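Local coordinates for sensor protein (Vibrio cholerae O1 biovar El Tor, PDB 3MXQ) that probably acts as a sensor histidine kinase that phosphorylates a protein histidine with ATP, this chain being its PAS sensor piece, at residues Gln30-Leu35 with Asn48-Ser53; Met118-Glu123 with Leu139-Val144. One frame throughout, in Å; residues are numbered along the deposited sequence.

Interaction 1 (Gln30-Leu35 with Asn48-Ser53)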
loop_
_atom_site.group_PDB
_atom_site.type_symbol
_atom_site.label_atom_id
_atom_site.label_comp_id
_atom_site.label_asym_id
_atom_site.label_seq_id
_atom_site.Cartn_x
_atom_site.Cartn_y
_atom_site.Cartn_z
ATOM N N GLN A 30 -2.051 9.418 -4.429
ATOM C CA GLN A 30 -2.542 8.975 -5.721
ATOM C C GLN A 30 -3.296 7.667 -5.647
ATOM O O GLN A 30 -4.175 7.428 -6.455
ATOM C CB GLN A 30 -1.411 8.897 -6.733
ATOM C CG GLN A 30 -1.054 10.240 -7.317
ATOM C CD GLN A 30 0.097 10.160 -8.293
ATOM O OE1 GLN A 30 1.152 9.606 -7.978
ATOM N NE2 GLN A 30 -0.099 10.715 -9.492
ATOM N N LEU A 31 -2.975 6.832 -4.676
ATOM C CA LEU A 31 -3.669 5.549 -4.513
ATOM C C LEU A 31 -4.918 5.598 -3.644
ATOM O O LEU A 31 -5.671 4.641 -3.615
ATOM C CB LEU A 31 -2.732 4.478 -3.948
ATOM C CG LEU A 31 -1.680 3.960 -4.915
ATOM C CD1 LEU A 31 -0.579 3.328 -4.136
ATOM C CD2 LEU A 31 -2.292 2.982 -5.873
ATOM N N SER A 32 -5.145 6.689 -2.929
ATOM C CA SER A 32 -6.255 6.707 -1.992
ATOM C C SER A 32 -7.582 6.811 -2.733
ATOM O O SER A 32 -7.657 7.391 -3.804
ATOM C CB SER A 32 -6.088 7.811 -0.945
ATOM O OG SER A 32 -6.179 9.092 -1.528
ATOM N N PHE A 33 -8.615 6.204 -2.170
ATOM C CA PHE A 33 -9.922 6.161 -2.800
ATOM C C PHE A 33 -10.977 6.067 -1.735
ATOM O O PHE A 33 -10.683 5.690 -0.619
ATOM C CB PHE A 33 -10.039 4.957 -3.737
ATOM C CG PHE A 33 -9.882 3.618 -3.056
ATOM C CD1 PHE A 33 -8.636 3.176 -2.622
ATOM C CD2 PHE A 33 -10.978 2.783 -2.888
ATOM C CE1 PHE A 33 -8.485 1.925 -2.005
ATOM C CE2 PHE A 33 -10.839 1.532 -2.278
ATOM C CZ PHE A 33 -9.585 1.104 -1.831
ATOM N N ALA A 34 -12.207 6.402 -2.080
ATOM C CA ALA A 34 -13.313 6.288 -1.154
ATOM C C ALA A 34 -13.860 4.877 -1.237
ATOM O O ALA A 34 -13.900 4.277 -2.311
ATOM C CB ALA A 34 -14.373 7.283 -1.498
ATOM N N LEU A 35 -14.270 4.346 -0.091
ATOM C CA LEU A 35 -14.758 2.976 -0.008
ATOM C C LEU A 35 -15.935 2.886 0.927
ATOM O O LEU A 35 -15.895 3.415 2.038
ATOM C CB LEU A 35 -13.663 2.021 0.460
ATOM C CG LEU A 35 -14.185 0.589 0.629
ATOM C CD1 LEU A 35 -13.294 -0.449 -0.072
ATOM C CD2 LEU A 35 -14.416 0.242 2.101
ATOM N N ASN A 48 -14.682 3.855 4.626
ATOM C CA ASN A 48 -13.382 4.552 4.695
ATOM C C ASN A 48 -13.336 5.810 5.519
ATOM O O ASN A 48 -14.291 6.583 5.535
ATOM C CB ASN A 48 -13.043 5.071 3.307
ATOM C CG ASN A 48 -12.034 4.256 2.628
ATOM O OD1 ASN A 48 -11.602 3.232 3.140
ATOM N ND2 ASN A 48 -11.634 4.695 1.453
ATOM N N GLU A 49 -12.181 6.050 6.122
ATOM C CA GLU A 49 -11.816 7.358 6.664
ATOM C C GLU A 49 -11.770 8.348 5.502
ATOM O O GLU A 49 -12.253 9.458 5.615
ATOM C CB GLU A 49 -10.443 7.281 7.370
ATOM C CG GLU A 49 -10.096 8.478 8.278
ATOM C CD GLU A 49 -8.827 8.260 9.144
ATOM O OE1 GLU A 49 -8.341 7.096 9.265
ATOM O OE2 GLU A 49 -8.318 9.268 9.713
ATOM N N TYR A 50 -11.206 7.918 4.378
ATOM C CA TYR A 50 -11.086 8.759 3.200
ATOM C C TYR A 50 -12.449 9.196 2.650
ATOM O O TYR A 50 -12.581 10.314 2.152
ATOM C CB TYR A 50 -10.274 8.049 2.125
ATOM C CG TYR A 50 -9.921 8.935 0.962
ATOM C CD1 TYR A 50 -8.890 9.864 1.056
ATOM C CD2 TYR A 50 -10.622 8.848 -0.237
ATOM C CE1 TYR A 50 -8.565 10.692 -0.017
ATOM C CE2 TYR A 50 -10.306 9.661 -1.326
ATOM C CZ TYR A 50 -9.278 10.580 -1.209
ATOM O OH TYR A 50 -8.970 11.398 -2.275
ATOM N N PHE A 51 -13.445 8.313 2.744
ATOM C CA PHE A 51 -14.825 8.614 2.353
ATOM C C PHE A 51 -15.399 9.694 3.257
ATOM O O PHE A 51 -15.921 10.688 2.756
ATOM C CB PHE A 51 -15.684 7.343 2.426
ATOM C CG PHE A 51 -17.049 7.457 1.772
ATOM C CD1 PHE A 51 -17.307 6.830 0.566
ATOM C CD2 PHE A 51 -18.088 8.136 2.389
ATOM C CE1 PHE A 51 -18.573 6.915 -0.036
ATOM C CE2 PHE A 51 -19.353 8.226 1.786
ATOM C CZ PHE A 51 -19.588 7.616 0.584
ATOM N N GLU A 52 -15.285 9.503 4.577
ATOM C CA GLU A 52 -15.776 10.472 5.570
ATOM C C GLU A 52 -15.252 11.861 5.297
ATOM O O GLU A 52 -16.017 12.820 5.269
ATOM C CB GLU A 52 -15.350 10.111 6.989
ATOM C CG GLU A 52 -15.857 8.789 7.510
ATOM C CD GLU A 52 -15.350 8.482 8.920
ATOM O OE1 GLU A 52 -15.489 9.368 9.808
ATOM O OE2 GLU A 52 -14.829 7.355 9.139
ATOM N N SER A 53 -13.943 11.959 5.108
ATOM C CA SER A 53 -13.273 13.233 4.980
ATOM C C SER A 53 -13.792 14.037 3.792
ATOM O O SER A 53 -13.671 15.268 3.770
ATOM C CB SER A 53 -11.757 13.033 4.884
ATOM O OG SER A 53 -11.401 12.333 3.705
#

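Interaction 2 (Met118-Glu123 with Leu139-Val144)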
loop_
_atom_site.group_PDB
_atom_site.type_symbol
_atom_site.label_atom_id
_atom_site.label_comp_id
_atom_site.label_asym_id
_atom_site.label_seq_id
_atom_site.Cartn_x
_atom_site.Cartn_y
_atom_site.Cartn_z
HETATM N N MSE A 118 -10.243 17.011 -14.279
HETATM C CA MSE A 118 -10.303 15.761 -13.534
HETATM C C MSE A 118 -11.662 15.075 -13.681
HETATM O O MSE A 118 -12.607 15.679 -14.174
HETATM C CB MSE A 118 -9.945 15.979 -12.056
HETATM C CG MSE A 118 -10.427 17.281 -11.432
HETATM SE SE MSE A 118 -9.451 17.681 -9.766
HETATM C CE MSE A 118 -9.093 19.602 -10.068
ATOM N N TYR A 119 -11.739 13.808 -13.280
ATOM C CA TYR A 119 -12.987 13.039 -13.294
ATOM C C TYR A 119 -12.907 11.829 -12.341
ATOM O O TYR A 119 -11.829 11.425 -11.923
ATOM C CB TYR A 119 -13.358 12.607 -14.724
ATOM C CG TYR A 119 -12.520 11.481 -15.282
ATOM C CD1 TYR A 119 -13.015 10.177 -15.329
ATOM C CD2 TYR A 119 -11.232 11.713 -15.765
ATOM C CE1 TYR A 119 -12.237 9.120 -15.840
ATOM C CE2 TYR A 119 -10.445 10.666 -16.279
ATOM C CZ TYR A 119 -10.952 9.373 -16.313
ATOM O OH TYR A 119 -10.185 8.344 -16.820
ATOM N N GLN A 120 -14.064 11.263 -12.012
ATOM C CA GLN A 120 -14.168 10.146 -11.088
ATOM C C GLN A 120 -14.550 8.845 -11.770
ATOM O O GLN A 120 -15.321 8.834 -12.724
ATOM C CB GLN A 120 -15.191 10.445 -9.997
ATOM C CG GLN A 120 -14.769 11.552 -9.057
ATOM C CD GLN A 120 -15.756 11.778 -7.921
ATOM O OE1 GLN A 120 -16.915 11.337 -7.969
ATOM N NE2 GLN A 120 -15.300 12.476 -6.887
ATOM N N ASN A 121 -13.987 7.750 -11.260
ATOM C CA ASN A 121 -14.391 6.405 -11.633
ATOM C C ASN A 121 -15.108 5.729 -10.468
ATOM O O ASN A 121 -14.839 6.026 -9.294
ATOM C CB ASN A 121 -13.185 5.572 -12.065
ATOM C CG ASN A 121 -12.718 5.892 -13.471
ATOM O OD1 ASN A 121 -13.520 6.120 -14.370
ATOM N ND2 ASN A 121 -11.408 5.876 -13.676
ATOM N N LEU A 122 -16.026 4.827 -10.814
ATOM C CA LEU A 122 -16.837 4.099 -9.841
ATOM C C LEU A 122 -16.759 2.608 -10.088
ATOM O O LEU A 122 -16.909 2.139 -11.225
ATOM C CB LEU A 122 -18.296 4.554 -9.913
ATOM C CG LEU A 122 -19.325 3.711 -9.168
ATOM C CD1 LEU A 122 -19.146 3.798 -7.684
ATOM C CD2 LEU A 122 -20.711 4.184 -9.533
ATOM N N GLU A 123 -16.536 1.869 -9.009
ATOM C CA GLU A 123 -16.451 0.411 -9.057
ATOM C C GLU A 123 -17.466 -0.148 -8.084
ATOM O O GLU A 123 -17.483 0.220 -6.920
ATOM C CB GLU A 123 -15.039 -0.054 -8.701
ATOM C CG GLU A 123 -14.795 -1.531 -8.929
ATOM C CD GLU A 123 -13.296 -1.907 -9.086
ATOM O OE1 GLU A 123 -12.983 -2.620 -10.094
ATOM O OE2 GLU A 123 -12.451 -1.510 -8.221
ATOM N N LEU A 139 -18.439 -0.418 -2.698
ATOM C CA LEU A 139 -18.362 0.737 -3.605
ATOM C C LEU A 139 -17.050 1.465 -3.391
ATOM O O LEU A 139 -16.653 1.744 -2.254
ATOM C CB LEU A 139 -19.500 1.731 -3.372
ATOM C CG LEU A 139 -20.938 1.228 -3.283
ATOM C CD1 LEU A 139 -21.879 2.386 -3.054
ATOM C CD2 LEU A 139 -21.288 0.547 -4.554
ATOM N N CYS A 140 -16.380 1.772 -4.488
ATOM C CA CYS A 140 -15.112 2.439 -4.421
ATOM C C CYS A 140 -15.163 3.554 -5.424
ATOM O O CYS A 140 -15.537 3.336 -6.581
ATOM C CB CYS A 140 -13.999 1.464 -4.780
ATOM S SG CYS A 140 -13.989 -0.065 -3.776
ATOM N N VAL A 141 -14.813 4.758 -4.995
ATOM C CA VAL A 141 -14.807 5.892 -5.915
ATOM C C VAL A 141 -13.385 6.389 -6.088
ATOM O O VAL A 141 -12.731 6.745 -5.116
ATOM C CB VAL A 141 -15.779 7.015 -5.468
ATOM C CG1 VAL A 141 -15.682 8.220 -6.404
ATOM C CG2 VAL A 141 -17.208 6.483 -5.424
ATOM N N TYR A 142 -12.921 6.382 -7.336
ATOM C CA TYR A 142 -11.551 6.741 -7.681
ATOM C C TYR A 142 -11.510 8.065 -8.382
ATOM O O TYR A 142 -12.372 8.356 -9.182
ATOM C CB TYR A 142 -10.939 5.713 -8.622
ATOM C CG TYR A 142 -10.917 4.315 -8.078
ATOM C CD1 TYR A 142 -9.850 3.863 -7.305
ATOM C CD2 TYR A 142 -11.955 3.428 -8.367
ATOM C CE1 TYR A 142 -9.825 2.590 -6.817
ATOM C CE2 TYR A 142 -11.942 2.137 -7.875
ATOM C CZ TYR A 142 -10.868 1.727 -7.101
ATOM O OH TYR A 142 -10.862 0.439 -6.620
ATOM N N ASP A 143 -10.462 8.833 -8.110
ATOM C CA ASP A 143 -10.257 10.136 -8.725
ATOM C C ASP A 143 -9.146 10.103 -9.755
ATOM O O ASP A 143 -8.037 9.681 -9.451
ATOM C CB ASP A 143 -9.937 11.162 -7.651
ATOM C CG ASP A 143 -11.183 11.750 -7.041
ATOM O OD1 ASP A 143 -11.631 12.815 -7.523
ATOM O OD2 ASP A 143 -11.752 11.146 -6.115
ATOM N N VAL A 144 -9.451 10.531 -10.974
ATOM C CA VAL A 144 -8.439 10.664 -12.031
ATOM C C VAL A 144 -8.251 12.138 -12.441
ATOM O O VAL A 144 -9.137 12.963 -12.246
ATOM C CB VAL A 144 -8.772 9.792 -13.278
ATOM C CG1 VAL A 144 -7.544 9.585 -14.141
ATOM C CG2 VAL A 144 -9.315 8.451 -12.872
#

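Interaction 1 (Gln30-Leu35 with Asn48-Ser53)
Asn48 and Leu35 share the one backbone hydrogen bond of this contact. Asn48 N gives its hydrogen to Leu35 O over 2.9 Å, at an N-H...O angle of 162°. Asn48 stands at the N-cap position of helix 49-53, so this bond ties the start of the helix to strand 34-39. Its side chain lies against Leu35, with Asn48 CG 3.5 Å from Leu35 CB. Its OD1 is hydrogen-bonded to Ser25 OG of the second subunit.

The aromatic contacts come from the first turn of the helix. Ser32 CB makes a CH-pi contact over one face of the Tyr50 ring, 4.1 Å from its centroid and offset toward the rim. The Ala34 backbone lies at the ring edge. Tyr50 OH is hydrogen-bonded to Arg54 and to Glu49 of the second subunit.

Apolar packing adds Phe51. Its CG is anti to the backbone N (chi1 -168°), which brings Phe51 CD1 to 3.6 Å from Ala34 CB. Phe51 also touches Phe71.

A short helix following the first two strands and packing beside the first is a feature of the PAS fold.

Interaction 2 (Met118-Glu123 with Leu139-Val144)
The Tyr119 ring carries Val144 on one face. Val144 CB sits 3.5 Å above the ring plane, displaced toward the rim near CE2, in a CH-pi contact. The two side chains run side by side. Tyr119 CG lies between its backbone N and carbonyl carbon (chi1 74°), and this turns the ring over its cross-strand partner. At the edge of the Tyr142 ring, Glu123 CB lies in the ring plane, 3.9 Å from Tyr142 CE2. The Glu123 carboxylate is turned 75° from that ring. Glu123 OE2 comes to 3.0 Å from Tyr142 OH. Arg21 of the second subunit reaches both groups, with a salt bridge to Glu123 and a hydrogen bond to Tyr142 OH.

On the sheet face that bears Tyr119, Glu123 and Tyr142, Asn121 ND2 comes to 3.4 Å from Val144 CG2. Asn121 also packs on Phe93 and Ser95 of the neighbouring strand.

The strands form an antiparallel hairpin in the central sheet of the PAS domain. Tyr119-Val144, Asn121-Tyr142 and Glu123-Cys140 are hydrogen-bonded pairs, each closed by two N-H...O bonds. Asn121 N to Tyr142 O measures 2.7 Å. Gln120-Asp143 and Leu122-Val141 are the non-hydrogen-bonded pairs between them.

The side chains of those two pairs occupy the other face. Gln120 and Asp143 point the same way, with amide and carboxylate planes 89° apart. Their polar ends have other partners. Gln120 OE1 is hydrogen-bonded to His101, and Asp143 OD2 forms a salt bridge with Arg54. Next to them, Leu122 CD1 meets Val141 CG2 at 4.0 Å. Leu122 also touches Lys81 of helix 75-88, while Val141 packs on Leu103.

In the fold
Interaction 1 closes before interaction 2 opens along the chain, and their centres lie about 11 Å apart. Both reach the same five-stranded antiparallel sheet of the PAS fold, in which strands 34-39 and 134-145 are neighbours. The two contacts touch there: Ala34 O and Val141 N are 2.9 Å apart, a probable hydrogen bond, and the rings of Phe33 and Tyr142 meet. Interaction 1 joins strand 34-39 and the turn after helix 13-31 to the start of helix 49-53. Interaction 2 pairs the last two strands. Arg54, just past interaction 1, bonds to Tyr50 and Asp143, one from each contact. Both contacts also meet the second and third subunits, so the sheet takes part in the assembly.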